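Local structure of citryl-CoA lyase (Hydrogenobacter thermophilus, 6HXP) at residues L159-E164 with S197-D202; F109-V114 with G163-F168; I72-V77 with A220-E225; A90-F95 with F209-R214. The protein binds coenzyme A and probably cleaves citryl-CoA into acetyl-CoA and oxaloacetate. All blocks are in the same frame, centred on the assembly; numbering follows the deposited sequence. Where two conformers were deposited one is given.

Contact 1 (L159-E164 with S197-D202); sequences LEFYGE and SEMGFD
The start of helix 164-180, with G163 at the N-cap, receives the carboxylate of E198 from helix 188-198. E198 OE1 takes a weak, strongly bent bond from G163 N (2.9 Å, 126° at the hydrogen). Its other partners lie within the first turn: C166 N bonds to OE1, and H165 ND1 to OE2. Glutamate suits this place because first-turn N-H groups lack acceptors in their own helix, and its negative charge is probably favoured at the helix start. A bend at chi2 (81°) turns the carboxylate against the G163 backbone, with E198 CD 3.4 Å from G163 CA; a CB on G163 would clash with E198 CD, so glycine fits here. Closer to the E198 backbone, F161 CZ comes to 3.6 Å from E198 CB, while M199 CG, in the conformer described, approaches the edge of the ring. Were E198 cut back to an alanine, C166 N and H165 ND1 would probably lose their acceptor, though the CB against F161 would remain. F161 and M199 both pack on M53 of helix 48-60, and F161 also touches A156 of helix 147-158, so the turn is wedged among four helices.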
loop_
_atom_site.group_PDB
_atom_site.type_symbol
_atom_site.label_atom_id
_atom_site.label_comp_id
_atom_site.label_asym_id
_atom_site.label_seq_id
_atom_site.Cartn_x
_atom_site.Cartn_y
_atom_site.Cartn_z
ATOM N N LEU A 159 34.888 -7.224 -17.318
ATOM C CA LEU A 159 34.130 -8.336 -17.876
ATOM C C LEU A 159 33.940 -8.255 -19.360
ATOM O O LEU A 159 33.399 -9.201 -19.919
ATOM C CB LEU A 159 32.754 -8.383 -17.211
ATOM C CG LEU A 159 32.738 -8.715 -15.727
ATOM C CD1 LEU A 159 31.327 -8.718 -15.225
ATOM C CD2 LEU A 159 33.369 -10.071 -15.450
ATOM N N GLU A 160 34.299 -7.124 -20.009
ATOM C CA GLU A 160 34.095 -6.906 -21.438
ATOM C C GLU A 160 32.595 -6.837 -21.754
ATOM O O GLU A 160 32.177 -7.190 -22.849
ATOM C CB GLU A 160 34.834 -7.921 -22.305
ATOM C CG GLU A 160 36.316 -7.922 -22.010
ATOM C CD GLU A 160 37.064 -8.908 -22.873
ATOM O OE1 GLU A 160 36.712 -10.109 -22.838
ATOM O OE2 GLU A 160 37.949 -8.467 -23.636
ATOM N N PHE A 161 31.820 -6.397 -20.780
ATOM C CA PHE A 161 30.389 -6.171 -20.888
ATOM C C PHE A 161 30.113 -4.746 -21.372
ATOM O O PHE A 161 29.144 -4.508 -22.087
ATOM C CB PHE A 161 29.730 -6.401 -19.516
ATOM C CG PHE A 161 28.300 -5.963 -19.433
ATOM C CD1 PHE A 161 27.974 -4.662 -19.097
ATOM C CD2 PHE A 161 27.282 -6.860 -19.633
ATOM C CE1 PHE A 161 26.644 -4.262 -19.013
ATOM C CE2 PHE A 161 25.958 -6.476 -19.487
ATOM C CZ PHE A 161 25.650 -5.178 -19.207
ATOM N N TYR A 162 30.937 -3.794 -20.935
ATOM C CA TYR A 162 30.833 -2.391 -21.305
ATOM C C TYR A 162 30.651 -2.258 -22.808
ATOM O O TYR A 162 31.499 -2.710 -23.576
ATOM C CB TYR A 162 32.090 -1.661 -20.820
ATOM C CG TYR A 162 32.052 -0.157 -20.934
ATOM C CD1 TYR A 162 32.344 0.476 -22.136
ATOM C CD2 TYR A 162 31.831 0.634 -19.819
ATOM C CE1 TYR A 162 32.424 1.865 -22.220
ATOM C CE2 TYR A 162 31.941 2.017 -19.882
ATOM C CZ TYR A 162 32.171 2.634 -21.096
ATOM O OH TYR A 162 32.265 4.002 -21.151
ATOM N N GLY A 163 29.550 -1.632 -23.212
ATOM C CA GLY A 163 29.226 -1.482 -24.620
ATOM C C GLY A 163 28.715 -0.111 -24.980
ATOM O O GLY A 163 29.019 0.872 -24.303
ATOM N N GLU A 164 27.937 -0.059 -26.041
ATOM C CA GLU A 164 27.461 1.198 -26.628
ATOM C C GLU A 164 26.635 2.051 -25.673
ATOM O O GLU A 164 26.773 3.271 -25.679
ATOM C CB GLU A 164 26.674 0.942 -27.933
ATOM C CG GLU A 164 25.419 0.097 -27.795
ATOM C CD GLU A 164 24.742 -0.267 -29.104
ATOM O OE1 GLU A 164 25.107 0.326 -30.142
ATOM O OE2 GLU A 164 23.835 -1.130 -29.092
ATOM N N SER A 197 20.193 -1.159 -19.870
ATOM C CA SER A 197 19.996 -0.924 -21.305
ATOM C C SER A 197 20.924 -1.767 -22.135
ATOM O O SER A 197 20.518 -2.318 -23.156
ATOM C CB SER A 197 20.163 0.555 -21.634
ATOM O OG SER A 197 19.198 1.370 -20.976
ATOM N N GLU A 198 22.178 -1.920 -21.674
ATOM C CA GLU A 198 23.167 -2.777 -22.344
ATOM C C GLU A 198 22.654 -4.218 -22.423
ATOM O O GLU A 198 22.984 -4.932 -23.394
ATOM C CB GLU A 198 24.517 -2.725 -21.626
ATOM C CG GLU A 198 25.687 -3.006 -22.546
ATOM C CD GLU A 198 26.056 -1.761 -23.322
ATOM O OE1 GLU A 198 26.807 -0.928 -22.762
ATOM O OE2 GLU A 198 25.444 -1.518 -24.385
ATOM N N MET A 199 21.901 -4.672 -21.385
ATOM C CA MET A 199 21.264 -6.002 -21.317
ATOM C C MET A 199 20.016 -6.111 -22.213
ATOM O O MET A 199 19.435 -7.186 -22.284
ATOM C CB MET A 199 20.818 -6.331 -19.870
ATOM C CG MET A 199 21.943 -6.554 -18.902
ATOM S SD MET A 199 21.321 -6.615 -17.235
ATOM C CE MET A 199 22.814 -6.871 -16.292
ATOM N N GLY A 200 19.564 -5.016 -22.835
ATOM C CA GLY A 200 18.389 -5.034 -23.681
ATOM C C GLY A 200 17.049 -4.938 -22.970
ATOM O O GLY A 200 16.019 -5.259 -23.579
ATOM N N PHE A 201 17.019 -4.486 -21.705
ATOM C CA PHE A 201 15.769 -4.322 -21.014
ATOM C C PHE A 201 15.053 -3.059 -21.440
ATOM O O PHE A 201 15.682 -2.043 -21.732
ATOM C CB PHE A 201 15.972 -4.289 -19.503
ATOM C CG PHE A 201 16.254 -5.666 -18.937
ATOM C CD1 PHE A 201 15.239 -6.621 -18.850
ATOM C CD2 PHE A 201 17.499 -5.977 -18.401
ATOM C CE1 PHE A 201 15.468 -7.857 -18.259
ATOM C CE2 PHE A 201 17.715 -7.218 -17.792
ATOM C CZ PHE A 201 16.705 -8.146 -17.743
ATOM N N ASP A 202 13.726 -3.122 -21.434
ATOM C CA ASP A 202 12.859 -1.994 -21.731
ATOM C C ASP A 202 12.985 -0.940 -20.628
ATOM O O ASP A 202 13.046 -1.271 -19.430
ATOM C CB ASP A 202 11.417 -2.505 -21.783
ATOM C CG ASP A 202 10.323 -1.489 -22.069
ATOM O OD1 ASP A 202 10.652 -0.315 -22.385
ATOM O OD2 ASP A 202 9.149 -1.865 -22.012
#

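Contact 2 (F109-V114 with G163-F168); sequences FIQEGV and GEHCKF
H165 NE2 and Q111 O are joined by a single water that stands 2.9 Å from each atom, donating to Q111 O and lying near the plane of the imidazole. With ND1 held by E198, both nitrogens of the histidine are engaged and its rotation is fixed. Methyl groups border the same ring: V114 CG2 is 3.7 Å from H165 CD2, and I110 CG2 meets that carbon at the ring edge from 3.8 Å. The helical segments 109-114 and 164-168 cross at 103°, their axes 9.5 Å apart, and F168 is the knob that fills the hole between F109, I110, G113 and V114. With CG anti to the backbone N (chi1 -179°), the F168 ring reaches helix 101-116, where one face lies against the backbone, V114 N above the centre and G113 C nearer the rim. F168 CZ touches G113 CA at 3.5 Å. A CB on G113 would clash with F168 CZ, so glycine is the residue that fits. V114 CG2 packs against F168 CB at 3.5 Å, and its other methyl, CG1, lies beside the carboxylate of E164. Further along, the rings of F109 and F168 meet obliquely, centroids 5.7 Å apart. F109 also touches I134 and Y137, two CoA-binding residues. The chemistry is therefore divided: a buried apolar knob contributes close fit and little directionality, while the directional bonds are those of H165, to E198 and to the water, at the partly exposed side.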
loop_
_atom_site.group_PDB
_atom_site.type_symbol
_atom_site.label_atom_id
_atom_site.label_comp_id
_atom_site.label_asym_id
_atom_site.label_seq_id
_atom_site.Cartn_x
_atom_site.Cartn_y
_atom_site.Cartn_z
ATOM N N PHE A 109 16.332 7.803 -22.018
ATOM C CA PHE A 109 17.278 8.768 -22.577
ATOM C C PHE A 109 18.498 8.058 -23.221
ATOM O O PHE A 109 18.875 8.386 -24.348
ATOM C CB PHE A 109 17.768 9.707 -21.464
ATOM C CG PHE A 109 18.945 10.561 -21.860
ATOM C CD1 PHE A 109 18.802 11.565 -22.792
ATOM C CD2 PHE A 109 20.204 10.325 -21.329
ATOM C CE1 PHE A 109 19.900 12.340 -23.184
ATOM C CE2 PHE A 109 21.300 11.095 -21.716
ATOM C CZ PHE A 109 21.144 12.090 -22.655
ATOM N N ILE A 110 19.105 7.115 -22.501
ATOM C CA ILE A 110 20.256 6.383 -22.989
ATOM C C ILE A 110 19.889 5.544 -24.215
ATOM O O ILE A 110 20.612 5.562 -25.220
ATOM C CB ILE A 110 20.894 5.530 -21.872
ATOM C CG1 ILE A 110 21.510 6.445 -20.813
ATOM C CG2 ILE A 110 21.952 4.583 -22.452
ATOM C CD1 ILE A 110 21.818 5.754 -19.540
ATOM N N GLN A 111 18.751 4.851 -24.166
ATOM C CA GLN A 111 18.357 4.019 -25.306
ATOM C C GLN A 111 17.995 4.852 -26.511
ATOM O O GLN A 111 18.426 4.532 -27.618
ATOM C CB GLN A 111 17.228 3.075 -24.923
ATOM C CG GLN A 111 17.695 2.019 -23.940
ATOM C CD GLN A 111 16.553 1.138 -23.540
ATOM O OE1 GLN A 111 15.677 0.857 -24.363
ATOM N NE2 GLN A 111 16.592 0.584 -22.330
ATOM N N GLU A 112 17.235 5.926 -26.307
ATOM C CA GLU A 112 16.878 6.788 -27.434
ATOM C C GLU A 112 18.092 7.522 -27.983
ATOM O O GLU A 112 18.197 7.706 -29.196
ATOM C CB GLU A 112 15.718 7.729 -27.061
ATOM C CG GLU A 112 14.415 6.955 -26.903
ATOM C CD GLU A 112 13.185 7.753 -26.519
ATOM O OE1 GLU A 112 13.307 8.980 -26.314
ATOM O OE2 GLU A 112 12.098 7.142 -26.408
ATOM N N GLY A 113 19.022 7.884 -27.106
ATOM C CA GLY A 113 20.266 8.542 -27.487
ATOM C C GLY A 113 21.102 7.665 -28.386
ATOM O O GLY A 113 21.511 8.108 -29.457
ATOM N N VAL A 114 21.292 6.399 -28.001
ATOM C CA VAL A 114 22.061 5.437 -28.789
ATOM C C VAL A 114 21.381 5.150 -30.132
ATOM O O VAL A 114 22.060 5.109 -31.157
ATOM C CB VAL A 114 22.320 4.138 -27.979
ATOM C CG1 VAL A 114 22.805 2.990 -28.875
ATOM C CG2 VAL A 114 23.327 4.412 -26.883
ATOM N N GLY A 163 29.550 -1.632 -23.212
ATOM C CA GLY A 163 29.226 -1.482 -24.620
ATOM C C GLY A 163 28.715 -0.111 -24.980
ATOM O O GLY A 163 29.019 0.872 -24.303
ATOM N N GLU A 164 27.937 -0.059 -26.041
ATOM C CA GLU A 164 27.461 1.198 -26.628
ATOM C C GLU A 164 26.635 2.051 -25.673
ATOM O O GLU A 164 26.773 3.271 -25.679
ATOM C CB GLU A 164 26.674 0.942 -27.933
ATOM C CG GLU A 164 25.419 0.097 -27.795
ATOM C CD GLU A 164 24.742 -0.267 -29.104
ATOM O OE1 GLU A 164 25.107 0.326 -30.142
ATOM O OE2 GLU A 164 23.835 -1.130 -29.092
ATOM N N HIS A 165 25.798 1.407 -24.836
ATOM C CA HIS A 165 24.986 2.144 -23.870
ATOM C C HIS A 165 25.814 2.723 -22.724
ATOM O O HIS A 165 25.613 3.869 -22.331
ATOM C CB HIS A 165 23.810 1.296 -23.361
ATOM C CG HIS A 165 22.822 0.955 -24.441
ATOM N ND1 HIS A 165 22.921 -0.230 -25.170
ATOM C CD2 HIS A 165 21.771 1.663 -24.905
ATOM C CE1 HIS A 165 21.926 -0.193 -26.055
ATOM N NE2 HIS A 165 21.204 0.919 -25.934
ATOM N N CYS A 166 26.746 1.936 -22.193
ATOM C CA CYS A 166 27.658 2.419 -21.147
ATOM C C CYS A 166 28.488 3.582 -21.692
ATOM O O CYS A 166 28.659 4.612 -21.017
ATOM C CB CYS A 166 28.557 1.306 -20.652
ATOM S SG CYS A 166 27.697 0.034 -19.717
ATOM N N LYS A 167 29.020 3.425 -22.923
ATOM C CA LYS A 167 29.849 4.463 -23.567
ATOM C C LYS A 167 29.076 5.749 -23.751
ATOM O O LYS A 167 29.584 6.826 -23.422
ATOM C CB LYS A 167 30.364 3.974 -24.930
ATOM C CG LYS A 167 31.245 4.990 -25.656
ATOM C CD LYS A 167 31.811 4.410 -26.923
ATOM C CE LYS A 167 32.325 5.439 -27.928
ATOM N NZ LYS A 167 33.011 6.574 -27.272
ATOM N N PHE A 168 27.850 5.643 -24.278
ATOM C CA PHE A 168 26.967 6.797 -24.465
ATOM C C PHE A 168 26.736 7.512 -23.140
ATOM O O PHE A 168 26.914 8.717 -23.058
ATOM C CB PHE A 168 25.611 6.379 -25.076
ATOM C CG PHE A 168 24.685 7.562 -25.298
ATOM C CD1 PHE A 168 24.800 8.348 -26.437
ATOM C CD2 PHE A 168 23.707 7.889 -24.363
ATOM C CE1 PHE A 168 23.977 9.455 -26.621
ATOM C CE2 PHE A 168 22.892 9.000 -24.541
ATOM C CZ PHE A 168 23.010 9.760 -25.681
HETATM O O HOH W 1 19.240 1.738 -27.898
#

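Contact 3 (I72-V77 with A220-E225); sequences IAARSV and AHVYEE
R75 is the centre of a salt-bridge network joining two neighbouring helices, 69-79 and 206-228, whose segments 72-77 and 220-225 run roughly parallel at 33° with their axes 8.8 Å apart. The tight part is buried. There E225 OE1 is gripped side-on by two nitrogens of the arginine, R75 NE at 2.8 Å on the anti lone pair and R75 NH2 at 3.0 Å from above the carboxylate plane. R75 NH1 gives an almost straight bond to E224 OE1 (2.8 Å, 171°) and a second to H221 ND1 (3.0 Å), the latter tilted from the imidazole plane. A bend at chi3 (78°) swings the guanidinium over the opposing helix, so that all these acceptors fall in its plane. Arginine suits the site because three nitrogens can serve several acceptors at once. A lysine in its place would probably be unable to hold both glutamates and the histidine together, leaving at least one buried acceptor without its mate. Within the same buried part, E225 OE2 pairs with K234 and H221 NE2 bonds to D63. Beside this, the apolar part is slight: A74 CB touches V222 CG2 at 3.7 Å, the small alanine letting the helices come close. The looser side is at E224, itself partly exposed, where T7 and G8 of the second subunit bond to its carboxylate. H221 O sits over the centre of one face of the R75 guanidinium, 3.5 Å above its plane.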
loop_
_atom_site.group_PDB
_atom_site.type_symbol
_atom_site.label_atom_id
_atom_site.label_comp_id
_atom_site.label_asym_id
_atom_site.label_seq_id
_atom_site.Cartn_x
_atom_site.Cartn_y
_atom_site.Cartn_z
ATOM N N ILE A 72 11.603 5.720 5.985
ATOM C CA ILE A 72 10.771 6.425 6.948
ATOM C C ILE A 72 9.342 5.865 6.865
ATOM O O ILE A 72 8.727 5.574 7.894
ATOM C CB ILE A 72 10.757 7.939 6.662
ATOM C CG1 ILE A 72 12.171 8.524 6.860
ATOM C CG2 ILE A 72 9.698 8.646 7.543
ATOM C CD1 ILE A 72 12.218 10.018 6.497
ATOM N N ALA A 73 8.820 5.746 5.659
ATOM C CA ALA A 73 7.440 5.236 5.488
ATOM C C ALA A 73 7.304 3.804 5.981
ATOM O O ALA A 73 6.356 3.459 6.685
ATOM C CB ALA A 73 6.996 5.345 4.032
ATOM N N ALA A 74 8.246 2.941 5.583
ATOM C CA ALA A 74 8.185 1.532 6.000
ATOM C C ALA A 74 8.209 1.375 7.504
ATOM O O ALA A 74 7.427 0.628 8.092
ATOM C CB ALA A 74 9.365 0.768 5.408
ATOM N N ARG A 75 9.133 2.089 8.157
ATOM C CA ARG A 75 9.254 1.981 9.596
ATOM C C ARG A 75 8.095 2.645 10.344
ATOM O O ARG A 75 7.669 2.142 11.378
ATOM C CB ARG A 75 10.606 2.555 10.050
ATOM C CG ARG A 75 11.767 1.740 9.485
ATOM C CD ARG A 75 13.155 2.263 9.881
ATOM N NE ARG A 75 13.409 1.833 11.235
ATOM C CZ ARG A 75 14.444 1.134 11.741
ATOM N NH1 ARG A 75 15.501 0.771 10.962
ATOM N NH2 ARG A 75 14.459 0.824 13.014
ATOM N N SER A 76 7.547 3.734 9.819
ATOM C CA SER A 76 6.385 4.400 10.428
ATOM C C SER A 76 5.164 3.476 10.322
ATOM O O SER A 76 4.445 3.310 11.308
ATOM C CB SER A 76 6.086 5.745 9.759
ATOM O OG SER A 76 7.185 6.613 9.973
ATOM N N VAL A 77 4.935 2.833 9.178
ATOM C CA VAL A 77 3.842 1.871 9.068
ATOM C C VAL A 77 4.046 0.690 10.039
ATOM O O VAL A 77 3.118 0.293 10.723
ATOM C CB VAL A 77 3.672 1.446 7.610
ATOM C CG1 VAL A 77 2.806 0.210 7.483
ATOM C CG2 VAL A 77 3.054 2.602 6.824
ATOM N N ALA A 220 14.973 -5.577 6.187
ATOM C CA ALA A 220 15.824 -5.381 7.362
ATOM C C ALA A 220 15.341 -4.235 8.257
ATOM O O ALA A 220 15.317 -4.367 9.487
ATOM C CB ALA A 220 17.262 -5.153 6.937
ATOM N N HIS A 221 14.974 -3.115 7.644
ATOM C CA HIS A 221 14.505 -1.938 8.393
ATOM C C HIS A 221 13.185 -2.220 9.133
ATOM O O HIS A 221 13.038 -1.839 10.282
ATOM C CB HIS A 221 14.331 -0.737 7.453
ATOM C CG HIS A 221 15.622 -0.051 7.190
ATOM N ND1 HIS A 221 16.151 0.878 8.077
ATOM C CD2 HIS A 221 16.509 -0.234 6.167
ATOM C CE1 HIS A 221 17.330 1.230 7.562
ATOM N NE2 HIS A 221 17.604 0.570 6.429
ATOM N N VAL A 222 12.243 -2.863 8.460
ATOM C CA VAL A 222 10.975 -3.146 9.100
ATOM C C VAL A 222 11.139 -4.155 10.224
ATOM O O VAL A 222 10.577 -4.005 11.305
ATOM C CB VAL A 222 9.951 -3.601 8.046
ATOM C CG1 VAL A 222 8.653 -4.086 8.711
ATOM C CG2 VAL A 222 9.665 -2.473 7.091
ATOM N N TYR A 223 11.939 -5.185 9.981
ATOM C CA TYR A 223 12.196 -6.176 11.033
ATOM C C TYR A 223 12.848 -5.474 12.244
ATOM O O TYR A 223 12.514 -5.751 13.395
ATOM C CB TYR A 223 13.097 -7.298 10.485
ATOM C CG TYR A 223 13.572 -8.256 11.550
ATOM C CD1 TYR A 223 12.756 -9.285 12.013
ATOM C CD2 TYR A 223 14.816 -8.102 12.136
ATOM C CE1 TYR A 223 13.204 -10.163 13.010
ATOM C CE2 TYR A 223 15.212 -8.894 13.208
ATOM C CZ TYR A 223 14.418 -9.944 13.611
ATOM O OH TYR A 223 14.900 -10.719 14.654
ATOM N N GLU A 224 13.834 -4.623 12.002
ATOM C CA GLU A 224 14.497 -3.913 13.087
ATOM C C GLU A 224 13.495 -3.047 13.857
ATOM O O GLU A 224 13.465 -3.060 15.101
ATOM C CB GLU A 224 15.660 -3.081 12.534
ATOM C CG GLU A 224 16.491 -2.462 13.643
ATOM C CD GLU A 224 17.671 -1.680 13.129
ATOM O OE1 GLU A 224 17.476 -0.769 12.304
ATOM O OE2 GLU A 224 18.816 -2.004 13.533
ATOM N N GLU A 225 12.613 -2.327 13.136
ATOM C CA GLU A 225 11.636 -1.491 13.818
ATOM C C GLU A 225 10.696 -2.369 14.698
ATOM O O GLU A 225 10.387 -2.005 15.833
ATOM C CB GLU A 225 10.789 -0.725 12.804
ATOM C CG GLU A 225 9.888 0.330 13.432
ATOM C CD GLU A 225 10.619 1.516 14.035
ATOM O OE1 GLU A 225 11.699 1.884 13.506
ATOM O OE2 GLU A 225 10.105 2.101 15.024
#

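Contact 4 (A90-F95 with F209-R214); sequences AGVLAF and FFIIGR
The F95 ring meets F210 on one face and, on the opposite one, lies under a carbonyl oxygen of its own segment. F210 CE2 stands 3.4 Å above the plane of the F95 ring, offset toward the rim, in an edge-to-face pair whose centroids are 4.8 Å apart and whose planes make 60°. G91 O lies over the centre of the other face. Oblique to the ring come two aliphatic groups of helix 206-228: R214 CG, 3.5 Å from F95 CZ, and I211 CG1, 3.8 Å from F95 CD2. The arginine thus uses its methylene carbons for packing. Bends at chi2 (60°) and chi3 (57°) fold its chain back, so that F210 CE1 lies 3.5 Å above one face of the guanidinium, while R214 NE bonds to V61 O. F210 is therefore shared, its CE2 edge serving F95 and its CE1 covering the arginine. Phenylalanine suits position 95 because it has a face for F210 and an apolar ring for R214 CG and I211 CG1. Alongside, V92 CG1 meets I211 CG2 at 4.2 Å, a looser branched-chain contact. The F95 ring also pairs edge-to-face with H99, while F95 O takes a hydrogen bond from K207 NZ. The contact thus joins the segment 90-95, on helix 84-93, to helix 206-228, with helix 69-79 against A90 and F95, while V92 O bonds to N85 of the second subunit.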
loop_
_atom_site.group_PDB
_atom_site.type_symbol
_atom_site.label_atom_id
_atom_site.label_comp_id
_atom_site.label_asym_id
_atom_site.label_seq_id
_atom_site.Cartn_x
_atom_site.Cartn_y
_atom_site.Cartn_z
ATOM N N ALA A 90 4.778 -0.413 2.232
ATOM C CA ALA A 90 4.740 1.043 2.360
ATOM C C ALA A 90 6.026 1.674 1.884
ATOM O O ALA A 90 6.025 2.724 1.240
ATOM C CB ALA A 90 4.470 1.414 3.809
ATOM N N GLY A 91 7.148 1.003 2.149
ATOM C CA GLY A 91 8.411 1.475 1.613
ATOM C C GLY A 91 8.462 1.497 0.105
ATOM O O GLY A 91 8.938 2.445 -0.513
ATOM N N VAL A 92 7.976 0.431 -0.501
ATOM C CA VAL A 92 7.928 0.314 -1.956
ATOM C C VAL A 92 7.070 1.405 -2.571
ATOM O O VAL A 92 7.391 1.949 -3.633
ATOM C CB VAL A 92 7.492 -1.104 -2.376
ATOM C CG1 VAL A 92 7.339 -1.226 -3.902
ATOM C CG2 VAL A 92 8.502 -2.144 -1.853
ATOM N N LEU A 93 5.989 1.781 -1.907
ATOM C CA LEU A 93 5.165 2.874 -2.400
ATOM C C LEU A 93 5.933 4.144 -2.538
ATOM O O LEU A 93 5.600 4.946 -3.394
ATOM C CB LEU A 93 3.986 3.139 -1.464
ATOM C CG LEU A 93 2.929 2.040 -1.405
ATOM C CD1 LEU A 93 1.838 2.428 -0.376
ATOM C CD2 LEU A 93 2.326 1.775 -2.777
ATOM N N ALA A 94 6.944 4.375 -1.702
ATOM C CA ALA A 94 7.677 5.639 -1.750
ATOM C C ALA A 94 8.585 5.771 -2.943
ATOM O O ALA A 94 9.100 6.869 -3.179
ATOM C CB ALA A 94 8.527 5.803 -0.482
ATOM N N PHE A 95 8.805 4.695 -3.722
ATOM C CA PHE A 95 9.695 4.755 -4.891
ATOM C C PHE A 95 9.012 5.423 -6.085
ATOM O O PHE A 95 8.745 4.760 -7.126
ATOM C CB PHE A 95 10.199 3.365 -5.261
ATOM C CG PHE A 95 10.916 2.588 -4.186
ATOM C CD1 PHE A 95 11.791 3.217 -3.326
ATOM C CD2 PHE A 95 10.796 1.208 -4.119
ATOM C CE1 PHE A 95 12.499 2.466 -2.364
ATOM C CE2 PHE A 95 11.513 0.467 -3.198
ATOM C CZ PHE A 95 12.346 1.093 -2.335
ATOM N N PHE A 209 14.297 -2.908 -11.227
ATOM C CA PHE A 209 15.607 -3.294 -10.717
ATOM C C PHE A 209 15.853 -2.709 -9.339
ATOM O O PHE A 209 16.406 -3.395 -8.439
ATOM C CB PHE A 209 16.730 -2.918 -11.693
ATOM C CG PHE A 209 16.488 -3.504 -13.069
ATOM C CD1 PHE A 209 16.517 -4.876 -13.275
ATOM C CD2 PHE A 209 16.124 -2.681 -14.134
ATOM C CE1 PHE A 209 16.242 -5.404 -14.546
ATOM C CE2 PHE A 209 15.844 -3.214 -15.373
ATOM C CZ PHE A 209 15.865 -4.563 -15.552
ATOM N N PHE A 210 15.457 -1.464 -9.158
ATOM C CA PHE A 210 15.574 -0.773 -7.877
ATOM C C PHE A 210 14.723 -1.402 -6.815
ATOM O O PHE A 210 15.210 -1.715 -5.723
ATOM C CB PHE A 210 15.235 0.700 -8.039
ATOM C CG PHE A 210 15.474 1.535 -6.817
ATOM C CD1 PHE A 210 16.730 1.596 -6.236
ATOM C CD2 PHE A 210 14.475 2.319 -6.283
ATOM C CE1 PHE A 210 16.970 2.413 -5.132
ATOM C CE2 PHE A 210 14.720 3.122 -5.168
ATOM C CZ PHE A 210 15.937 3.124 -4.570
ATOM N N ILE A 211 13.494 -1.752 -7.166
ATOM C CA ILE A 211 12.630 -2.394 -6.187
ATOM C C ILE A 211 13.183 -3.715 -5.740
ATOM O O ILE A 211 13.236 -4.032 -4.549
ATOM C CB ILE A 211 11.225 -2.577 -6.801
ATOM C CG1 ILE A 211 10.532 -1.214 -7.035
ATOM C CG2 ILE A 211 10.350 -3.471 -5.873
ATOM C CD1 ILE A 211 9.457 -1.261 -8.006
ATOM N N ILE A 212 13.577 -4.567 -6.695
ATOM C CA ILE A 212 14.073 -5.890 -6.355
ATOM C C ILE A 212 15.331 -5.789 -5.475
ATOM O O ILE A 212 15.445 -6.544 -4.515
ATOM C CB ILE A 212 14.373 -6.676 -7.641
ATOM C CG1 ILE A 212 13.083 -7.023 -8.337
ATOM C CG2 ILE A 212 15.208 -7.953 -7.344
ATOM C CD1 ILE A 212 13.253 -7.473 -9.813
ATOM N N GLY A 213 16.208 -4.881 -5.821
ATOM C CA GLY A 213 17.458 -4.700 -5.092
ATOM C C GLY A 213 17.255 -4.155 -3.713
ATOM O O GLY A 213 17.976 -4.555 -2.799
ATOM N N ARG A 214 16.350 -3.198 -3.551
ATOM C CA ARG A 214 16.171 -2.494 -2.255
ATOM C C ARG A 214 15.247 -3.195 -1.272
ATOM O O ARG A 214 15.310 -2.940 -0.054
ATOM C CB ARG A 214 15.700 -1.075 -2.516
ATOM C CG ARG A 214 15.437 -0.185 -1.306
ATOM C CD ARG A 214 16.643 0.023 -0.423
ATOM N NE ARG A 214 17.769 0.598 -1.163
ATOM C CZ ARG A 214 17.949 1.885 -1.454
ATOM N NH1 ARG A 214 17.117 2.818 -0.968
ATOM N NH2 ARG A 214 18.983 2.261 -2.202
#

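In the fold
Contacts 1 and 2 form one cluster: they share G163 and E164, their centres are 9 Å apart, and F201 O lies 2.8 Å from Q111 NE2. Contacts 3 and 4 form another, 13 Å between centres, sharing helix 206-228 and touching where V77 CG2 meets A90 CB at 3.5 Å. Contacts 1 and 4 bridge the clusters through F201 CD2 against F209 CZ (3.6 Å); contacts 1 and 3 lie on opposite sides of the chain's centre, their centres 35 Å apart. Contact 2 has its F109 side chain about 9 Å from coenzyme A, whereas that of F210 is about 12 Å away. Contacts 3 and 4 border other subunits, contact 1 only through D202 and contact 2 not at all.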